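Local coordinates for protein putative RnfG subunit of electron transport complex (PDB 3DCZ) that probably serves as the FMN-carrying G subunit of a membrane-bound Rnf complex that couples electron transfer to ion translocation, at residues 27-32 and 46-51; 54-59 and 72-77; 62-67 and 195-200. All coordinates share one frame; numbering follows the deposited sequence.

Contact 1: residues 27-32 and 46-51; sequences AIKFVL and EIEEIV
Ile28, Lys29 and Leu32 meet Ile47, Glu48 and Val51 where two successive helices, 22-31 and 44-54, form a helical hairpin lying on one face of the antiparallel sheet. The short helical segments run mainly against each other, at 128° between their N-to-C directions, and their axes come within 10.3 Å. Ile47 carries the apolar seam, touching both Ile28 and Leu32. It passes alongside Leu32 in the opposite sense, its CD1 reaching Leu32 CD1 at 3.7 Å, while its CG2 touches the CG2 of Ile28 at 3.9 Å. Ile28 and Val51 instead point at each other tip to tip. In Ile28, CG2 stands anti to the backbone N with CG1 beside that nitrogen (chi1 -66°), and this spreads the two branches so that both CG2 and CD1 reach the single methyl Val51 CG2. Beneath the seam, Ile28 and Val51 both rest on Tyr74, and Leu32 on Phe76, so the apolar layer continues into strand 67-77. At the more exposed margin a charged pair takes over. The extended chain of Lys29 crosses that of Glu48, its CG grazing Ile47 CG2 at 4.1 Å and its CE lying 3.6 Å from Glu48 CG, so methylenes pack beside the charges. Glu44, also on the second helix, forms another salt bridge with the same ammonium, which would probably stabilise the charge of the lysine. Were Glu48 an alanine, Lys29 would lose this nearby carboxylate, and its ammonium, with Glu44 still near, would probably be freer to swing. The salt bridge itself is short, with Lys29 NZ 2.8 Å from Glu48 OE2 and approaching the anti lone pair of that oxygen, away from its carboxylate partner OE1.

Contact 2: residues 54-59 and 72-77; sequences TGIETV and PLYEFV
The Tyr74 ring has the carbonyl oxygen of Gly55 at its edge, near the ring plane, and the CB of Pro72 over one face, displaced toward the rim. Thr54 approaches the same ring obliquely, its CB 3.8 Å from Tyr74 CD1. This is a helix-to-strand connection folded back on the sheet: residues 54-59 lead from the end of helix 44-54 into edge strand 59-64, and in doing so pass beside the neighbouring strand 67-77. The phenol ties the loop to the strand. Tyr74 OH donates to Gly55 O at 2.6 Å, lying in the carbonyl plane with a C=O...O angle of 149°; Lys24 is also hydrogen-bonded to this hydroxyl, and reaches the loop at Ile56 O and Thr58 OG1 as well. Gly55, the first residue to leave the helix, has positive phi (127°); any side chain here would collide with the carbonyl oxygen of Thr54, and its first carbon also with Glu57 OE1, so the position calls for glycine. Pro72, preceded by a cis peptide, packs against the backbone of the loop. Its CG lies 3.5 Å from Gly55 O, and its CD comes as close as 3.0 Å to Glu57 O. The Glu57 chain, bent at chi2 (-84°), brings OE2 to 3.6 Å from Pro72 CG, so that oxygens of Gly55 and Glu57 gather about the proline methylenes. Thr54 divides its two branches between apolar and polar work. CG2, anti to the backbone N, slips past Pro72 and touches its CB at 3.7 Å, whereas OG1 is hydrogen-bonded to Ile50 O one helical turn back. That hydroxyl also accepts a hydrogen bond from a water, and the bridge to the strand is completed by Glu75 N, which donates to the same water at 3.0 Å.

Contact 3: residues 62-67 and 195-200; sequences KEYKEG and LNLMYR
Gly67 and Leu197 mark the closest backbone approach, their CA atoms 7.2 Å apart, where a tight reversal meets the side of a helix. Residues Tyr64 to Gly67 form a type I turn, with Tyr64 N bonded to Gly67 O at 2.8 Å and a weak return bond from Gly67 N to Tyr64 O; residues 195-200 are helical throughout. Leu197 divides its methyls between the turn backbone and the tyrosine. CD1 sits 3.3 Å from Gly67 CA, where a side chain on the glycine would clash, while CD2 makes a CH-pi contact over a face of the Tyr64 ring, 4.1 Å from the centroid and 27° off the normal. One helical turn on, Arg200, bent at chi3 (61°), brings a guanidinium face over CD1 and CE1 of that ring, reaching the ring itself obliquely. The two planes are inclined by 57°, and Arg200 NH2 lies 3.5 Å from Tyr64 CE1. Farther along the helix, Glu204 is hydrogen-bonded to the tyrosine hydroxyl and forms a salt bridge with Lys62. Together these contacts join the two-residue loop of a beta hairpin, strands 59-64 and 67-77, to helix 188-206, which packs across a face of the antiparallel sheet.

Contacts 1 and 2 are neighbours, with centres 9 Å apart, and share apolar packing: Leu32 CD1 meets Phe76 CZ at 3.6 Å, and Val51 touches Ile56. Contact 1 closes before contact 2 opens. Contact 3 lies about 17 Å from contact 2 and 22 Å from contact 1, centre to centre; its segments alternate with those of contact 2 along the chain. Strands 59-64 and 67-77, adjacent in the five-stranded antiparallel sheet, tie contacts 2 and 3 together. The N-terminal helices pack on one face of that sheet, meeting Val101 and Cys103, and helix 188-206 on the other, meeting Ala102 and Phe104; this last helix begins soon after Thr185, the predicted, here unmodelled, site of FMN attachment.

Contact 1: residues 27-32 and 46-51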
# COMPACT_ATOMS: atom_id res chain seq x y z
N ALA A 27 3.65 -10.45 3.71
CA ALA A 27 3.40 -9.08 3.26
C ALA A 27 2.19 -8.46 3.91
O ALA A 27 2.21 -7.28 4.28
CB ALA A 27 3.29 -9.00 1.71
N ILE A 28 1.10 -9.23 4.01
CA ILE A 28 -0.12 -8.69 4.60
C ILE A 28 0.13 -8.38 6.08
O ILE A 28 -0.28 -7.34 6.59
CB ILE A 28 -1.27 -9.67 4.42
CG1 ILE A 28 -1.58 -9.78 2.94
CG2 ILE A 28 -2.53 -9.24 5.26
CD1 ILE A 28 -2.63 -10.90 2.59
N LYS A 29 0.83 -9.28 6.76
CA LYS A 29 1.20 -9.04 8.17
C LYS A 29 2.06 -7.78 8.28
O LYS A 29 1.82 -6.91 9.14
CB LYS A 29 1.98 -10.24 8.74
CG LYS A 29 1.15 -11.46 9.00
CD LYS A 29 2.00 -12.65 9.42
CE LYS A 29 1.16 -13.83 9.79
NZ LYS A 29 2.05 -14.88 10.34
N PHE A 30 3.04 -7.64 7.38
CA PHE A 30 3.93 -6.48 7.45
C PHE A 30 3.18 -5.16 7.33
O PHE A 30 3.40 -4.22 8.12
CB PHE A 30 5.00 -6.52 6.36
CG PHE A 30 5.87 -5.31 6.37
CD1 PHE A 30 6.94 -5.22 7.24
CD2 PHE A 30 5.62 -4.24 5.53
CE1 PHE A 30 7.71 -4.12 7.28
CE2 PHE A 30 6.35 -3.09 5.59
CZ PHE A 30 7.45 -3.05 6.45
N VAL A 31 2.24 -5.09 6.36
CA VAL A 31 1.56 -3.81 6.10
C VAL A 31 0.54 -3.46 7.17
O VAL A 31 0.01 -2.33 7.22
CB VAL A 31 0.95 -3.76 4.66
CG1 VAL A 31 2.10 -3.87 3.59
CG2 VAL A 31 -0.10 -4.81 4.47
N LEU A 32 0.27 -4.44 8.04
CA LEU A 32 -0.60 -4.25 9.20
C LEU A 32 0.19 -3.96 10.48
O LEU A 32 -0.39 -3.90 11.55
CB LEU A 32 -1.56 -5.42 9.36
CG LEU A 32 -2.75 -5.44 8.39
CD1 LEU A 32 -3.39 -6.84 8.38
CD2 LEU A 32 -3.78 -4.37 8.73
N GLU A 46 -4.91 -13.35 14.30
CA GLU A 46 -6.15 -12.82 13.76
C GLU A 46 -5.95 -12.48 12.28
O GLU A 46 -6.81 -12.74 11.46
CB GLU A 46 -6.65 -11.61 14.53
CG GLU A 46 -7.99 -11.03 14.03
CD GLU A 46 -8.48 -9.80 14.82
OE1 GLU A 46 -8.18 -9.70 16.03
OE2 GLU A 46 -9.20 -8.94 14.24
N ILE A 47 -4.82 -11.89 11.94
CA ILE A 47 -4.57 -11.60 10.53
C ILE A 47 -4.61 -12.89 9.69
O ILE A 47 -5.28 -12.93 8.66
CB ILE A 47 -3.21 -10.88 10.31
CG1 ILE A 47 -3.21 -9.49 10.97
CG2 ILE A 47 -2.90 -10.82 8.83
CD1 ILE A 47 -1.82 -8.83 11.01
N GLU A 48 -3.91 -13.93 10.15
CA GLU A 48 -3.91 -15.23 9.48
C GLU A 48 -5.32 -15.77 9.29
O GLU A 48 -5.68 -16.21 8.19
CB GLU A 48 -3.10 -16.26 10.29
CG GLU A 48 -1.60 -16.03 10.34
CD GLU A 48 -0.92 -16.71 11.54
OE1 GLU A 48 -1.57 -17.52 12.25
OE2 GLU A 48 0.27 -16.41 11.78
N GLU A 49 -6.13 -15.70 10.35
CA GLU A 49 -7.49 -16.23 10.30
C GLU A 49 -8.35 -15.47 9.29
O GLU A 49 -9.08 -16.08 8.50
CB GLU A 49 -8.11 -16.21 11.69
CG GLU A 49 -7.50 -17.28 12.61
CD GLU A 49 -7.91 -17.14 14.06
OE1 GLU A 49 -8.69 -16.22 14.39
OE2 GLU A 49 -7.45 -17.96 14.88
N ILE A 50 -8.23 -14.14 9.30
CA ILE A 50 -9.00 -13.31 8.38
C ILE A 50 -8.59 -13.57 6.93
O ILE A 50 -9.41 -13.69 6.02
CB ILE A 50 -8.91 -11.81 8.76
CG1 ILE A 50 -9.70 -11.52 10.05
CG2 ILE A 50 -9.38 -10.91 7.61
CD1 ILE A 50 -9.38 -10.14 10.60
N VAL A 51 -7.30 -13.64 6.68
CA VAL A 51 -6.83 -13.91 5.34
C VAL A 51 -7.32 -15.28 4.85
O VAL A 51 -7.82 -15.40 3.71
CB VAL A 51 -5.28 -13.83 5.27
CG1 VAL A 51 -4.80 -14.36 3.96
CG2 VAL A 51 -4.81 -12.36 5.51

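Contact 2: residues 54-59 and 72-77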
# COMPACT_ATOMS: atom_id res chain seq x y z
N THR A 54 -11.17 -15.13 4.28
CA THR A 54 -11.52 -14.29 3.13
C THR A 54 -11.10 -15.00 1.84
O THR A 54 -11.80 -14.91 0.83
CB THR A 54 -10.82 -12.93 3.22
OG1 THR A 54 -11.13 -12.29 4.47
CG2 THR A 54 -11.25 -12.01 2.10
N GLY A 55 -9.95 -15.65 1.88
CA GLY A 55 -9.42 -16.41 0.77
C GLY A 55 -8.01 -15.94 0.47
O GLY A 55 -7.77 -14.74 0.33
N ILE A 56 -7.07 -16.88 0.38
CA ILE A 56 -5.67 -16.55 0.16
C ILE A 56 -5.34 -16.42 -1.33
O ILE A 56 -4.25 -15.96 -1.68
CB ILE A 56 -4.74 -17.63 0.82
CG1 ILE A 56 -3.28 -17.16 0.95
CG2 ILE A 56 -4.77 -18.91 -0.01
CD1 ILE A 56 -2.96 -15.82 1.54
N GLU A 57 -6.27 -16.80 -2.20
CA GLU A 57 -6.07 -16.62 -3.62
C GLU A 57 -5.85 -15.15 -3.96
O GLU A 57 -6.18 -14.27 -3.17
CB GLU A 57 -7.28 -17.12 -4.40
CG GLU A 57 -8.48 -16.17 -4.46
CD GLU A 57 -9.42 -16.19 -3.28
OE1 GLU A 57 -9.23 -16.97 -2.35
OE2 GLU A 57 -10.40 -15.41 -3.35
N THR A 58 -5.26 -14.92 -5.12
CA THR A 58 -5.19 -13.57 -5.70
C THR A 58 -6.01 -13.57 -6.97
O THR A 58 -5.78 -14.39 -7.85
CB THR A 58 -3.74 -13.11 -5.95
OG1 THR A 58 -3.06 -13.02 -4.68
CG2 THR A 58 -3.67 -11.76 -6.64
N VAL A 59 -6.97 -12.64 -7.01
CA VAL A 59 -7.89 -12.47 -8.13
C VAL A 59 -7.90 -11.01 -8.58
O VAL A 59 -7.61 -10.12 -7.80
CB VAL A 59 -9.31 -12.90 -7.72
CG1 VAL A 59 -9.35 -14.39 -7.50
CG2 VAL A 59 -9.76 -12.14 -6.46
N PRO A 72 -8.48 -10.77 -3.02
CA PRO A 72 -9.57 -10.11 -2.34
C PRO A 72 -9.21 -8.83 -1.63
O PRO A 72 -8.05 -8.59 -1.28
CB PRO A 72 -9.96 -11.14 -1.25
CG PRO A 72 -9.47 -12.40 -1.71
CD PRO A 72 -8.24 -12.13 -2.52
N LEU A 73 -10.23 -8.01 -1.39
CA LEU A 73 -10.10 -6.86 -0.51
C LEU A 73 -10.15 -7.45 0.90
O LEU A 73 -11.19 -7.94 1.34
CB LEU A 73 -11.29 -5.92 -0.75
CG LEU A 73 -11.31 -4.70 0.16
CD1 LEU A 73 -10.04 -3.88 0.02
CD2 LEU A 73 -12.54 -3.87 -0.13
N TYR A 74 -9.04 -7.42 1.63
CA TYR A 74 -9.02 -7.90 3.01
C TYR A 74 -9.34 -6.74 3.94
O TYR A 74 -8.75 -5.66 3.82
CB TYR A 74 -7.63 -8.43 3.37
CG TYR A 74 -7.20 -9.59 2.51
CD1 TYR A 74 -7.71 -10.86 2.72
CD2 TYR A 74 -6.30 -9.40 1.49
CE1 TYR A 74 -7.30 -11.94 1.93
CE2 TYR A 74 -5.89 -10.47 0.68
CZ TYR A 74 -6.38 -11.74 0.91
OH TYR A 74 -6.01 -12.84 0.11
N GLU A 75 -10.28 -6.97 4.86
CA GLU A 75 -10.74 -5.96 5.80
C GLU A 75 -10.35 -6.30 7.21
O GLU A 75 -10.43 -7.47 7.62
CB GLU A 75 -12.24 -5.92 5.79
CG GLU A 75 -12.84 -5.55 4.44
CD GLU A 75 -14.34 -5.40 4.53
OE1 GLU A 75 -14.78 -4.30 4.92
OE2 GLU A 75 -15.08 -6.36 4.27
N PHE A 76 -9.96 -5.28 7.96
CA PHE A 76 -9.54 -5.46 9.35
C PHE A 76 -10.05 -4.28 10.16
O PHE A 76 -10.45 -3.25 9.61
CB PHE A 76 -8.01 -5.55 9.48
CG PHE A 76 -7.38 -6.56 8.59
CD1 PHE A 76 -7.04 -6.23 7.28
CD2 PHE A 76 -7.15 -7.85 9.02
CE1 PHE A 76 -6.46 -7.18 6.43
CE2 PHE A 76 -6.59 -8.81 8.17
CZ PHE A 76 -6.25 -8.46 6.88
N VAL A 77 -10.05 -4.48 11.48
CA VAL A 77 -10.25 -3.41 12.46
C VAL A 77 -9.01 -3.36 13.34
O VAL A 77 -8.62 -4.38 13.95
CB VAL A 77 -11.52 -3.63 13.32
CG1 VAL A 77 -11.69 -2.46 14.32
CG2 VAL A 77 -12.75 -3.77 12.43
O HOH W 1 -11.76 -9.61 4.98

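Contact 3: residues 62-67 and 195-200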
# COMPACT_ATOMS: atom_id res chain seq x y z
N LYS A 62 -10.16 -5.13 -10.46
CA LYS A 62 -10.44 -4.15 -11.51
C LYS A 62 -9.20 -3.88 -12.33
O LYS A 62 -8.09 -3.75 -11.78
CB LYS A 62 -10.95 -2.83 -10.94
CG LYS A 62 -11.39 -1.85 -12.01
CD LYS A 62 -12.40 -0.86 -11.44
CE LYS A 62 -12.83 0.17 -12.51
NZ LYS A 62 -14.01 0.96 -12.03
N GLU A 63 -9.38 -3.85 -13.65
CA GLU A 63 -8.34 -3.48 -14.55
C GLU A 63 -8.54 -2.03 -14.98
O GLU A 63 -9.65 -1.66 -15.36
CB GLU A 63 -8.36 -4.41 -15.81
CG GLU A 63 -7.18 -4.23 -16.71
CD GLU A 63 -7.20 -5.03 -18.00
OE1 GLU A 63 -8.20 -5.71 -18.28
OE2 GLU A 63 -6.21 -4.90 -18.76
N TYR A 64 -7.46 -1.26 -14.93
CA TYR A 64 -7.40 0.13 -15.38
C TYR A 64 -6.42 0.27 -16.54
O TYR A 64 -5.57 -0.60 -16.77
CB TYR A 64 -6.94 1.03 -14.23
CG TYR A 64 -7.84 1.06 -13.02
CD1 TYR A 64 -8.89 1.95 -12.93
CD2 TYR A 64 -7.65 0.16 -11.95
CE1 TYR A 64 -9.71 2.01 -11.83
CE2 TYR A 64 -8.45 0.22 -10.84
CZ TYR A 64 -9.46 1.15 -10.76
OH TYR A 64 -10.32 1.22 -9.67
N LYS A 65 -6.44 1.42 -17.22
CA LYS A 65 -5.51 1.62 -18.32
C LYS A 65 -4.06 1.44 -17.88
O LYS A 65 -3.23 0.93 -18.62
CB LYS A 65 -5.70 3.00 -18.98
CG LYS A 65 -4.91 3.18 -20.23
N GLU A 66 -3.76 1.88 -16.67
CA GLU A 66 -2.41 2.02 -16.18
C GLU A 66 -1.97 0.90 -15.25
O GLU A 66 -0.83 0.89 -14.79
CB GLU A 66 -2.28 3.34 -15.42
CG GLU A 66 -2.72 4.55 -16.24
CD GLU A 66 -1.57 5.39 -16.62
OE1 GLU A 66 -1.10 6.13 -15.73
OE2 GLU A 66 -1.14 5.32 -17.78
N GLY A 67 -2.87 -0.04 -14.94
CA GLY A 67 -2.49 -1.14 -14.07
C GLY A 67 -3.71 -1.93 -13.62
O GLY A 67 -4.81 -1.75 -14.16
N LEU A 195 -0.04 1.92 -6.29
CA LEU A 195 -0.59 2.51 -5.06
C LEU A 195 -1.74 3.48 -5.39
O LEU A 195 -2.80 3.45 -4.76
CB LEU A 195 0.53 3.22 -4.28
CG LEU A 195 1.50 2.25 -3.62
CD1 LEU A 195 2.69 3.04 -3.03
CD2 LEU A 195 0.80 1.37 -2.53
N ASN A 196 -1.52 4.33 -6.39
CA ASN A 196 -2.54 5.26 -6.80
C ASN A 196 -3.81 4.54 -7.30
O ASN A 196 -4.93 4.98 -7.06
CB ASN A 196 -2.01 6.18 -7.88
CG ASN A 196 -1.14 7.30 -7.34
OD1 ASN A 196 -1.34 7.77 -6.20
ND2 ASN A 196 -0.23 7.79 -8.17
N LEU A 197 -3.64 3.45 -8.02
CA LEU A 197 -4.79 2.68 -8.47
C LEU A 197 -5.55 2.03 -7.34
O LEU A 197 -6.79 1.97 -7.36
CB LEU A 197 -4.36 1.63 -9.52
CG LEU A 197 -3.89 2.20 -10.86
CD1 LEU A 197 -3.40 1.04 -11.73
CD2 LEU A 197 -5.03 2.97 -11.48
N MSE A 198 -4.83 1.47 -6.37
CA MSE A 198 -5.47 0.86 -5.22
C MSE A 198 -6.31 1.89 -4.46
O MSE A 198 -7.42 1.61 -4.03
CB MSE A 198 -4.41 0.22 -4.32
CG MSE A 198 -3.96 -1.14 -4.81
SE MSE A 198 -2.60 -1.85 -3.54
CE MSE A 198 -1.51 -1.28 -4.70
N TYR A 199 -5.76 3.09 -4.32
CA TYR A 199 -6.50 4.19 -3.69
C TYR A 199 -7.76 4.55 -4.49
O TYR A 199 -8.85 4.69 -3.92
CB TYR A 199 -5.60 5.39 -3.51
CG TYR A 199 -6.30 6.60 -2.94
CD1 TYR A 199 -6.66 6.66 -1.58
CD2 TYR A 199 -6.57 7.70 -3.75
CE1 TYR A 199 -7.30 7.80 -1.07
CE2 TYR A 199 -7.22 8.82 -3.23
CZ TYR A 199 -7.57 8.86 -1.90
OH TYR A 199 -8.17 10.02 -1.40
N ARG A 200 -7.62 4.65 -5.82
CA ARG A 200 -8.77 4.90 -6.66
C ARG A 200 -9.85 3.87 -6.44
O ARG A 200 -11.01 4.21 -6.28
CB ARG A 200 -8.36 4.88 -8.11
CG ARG A 200 -7.86 6.18 -8.59
CD ARG A 200 -7.61 6.08 -10.09
NE ARG A 200 -8.81 5.78 -10.89
CZ ARG A 200 -8.80 5.56 -12.21
NH1 ARG A 200 -7.66 5.51 -12.89
NH2 ARG A 200 -9.91 5.36 -12.86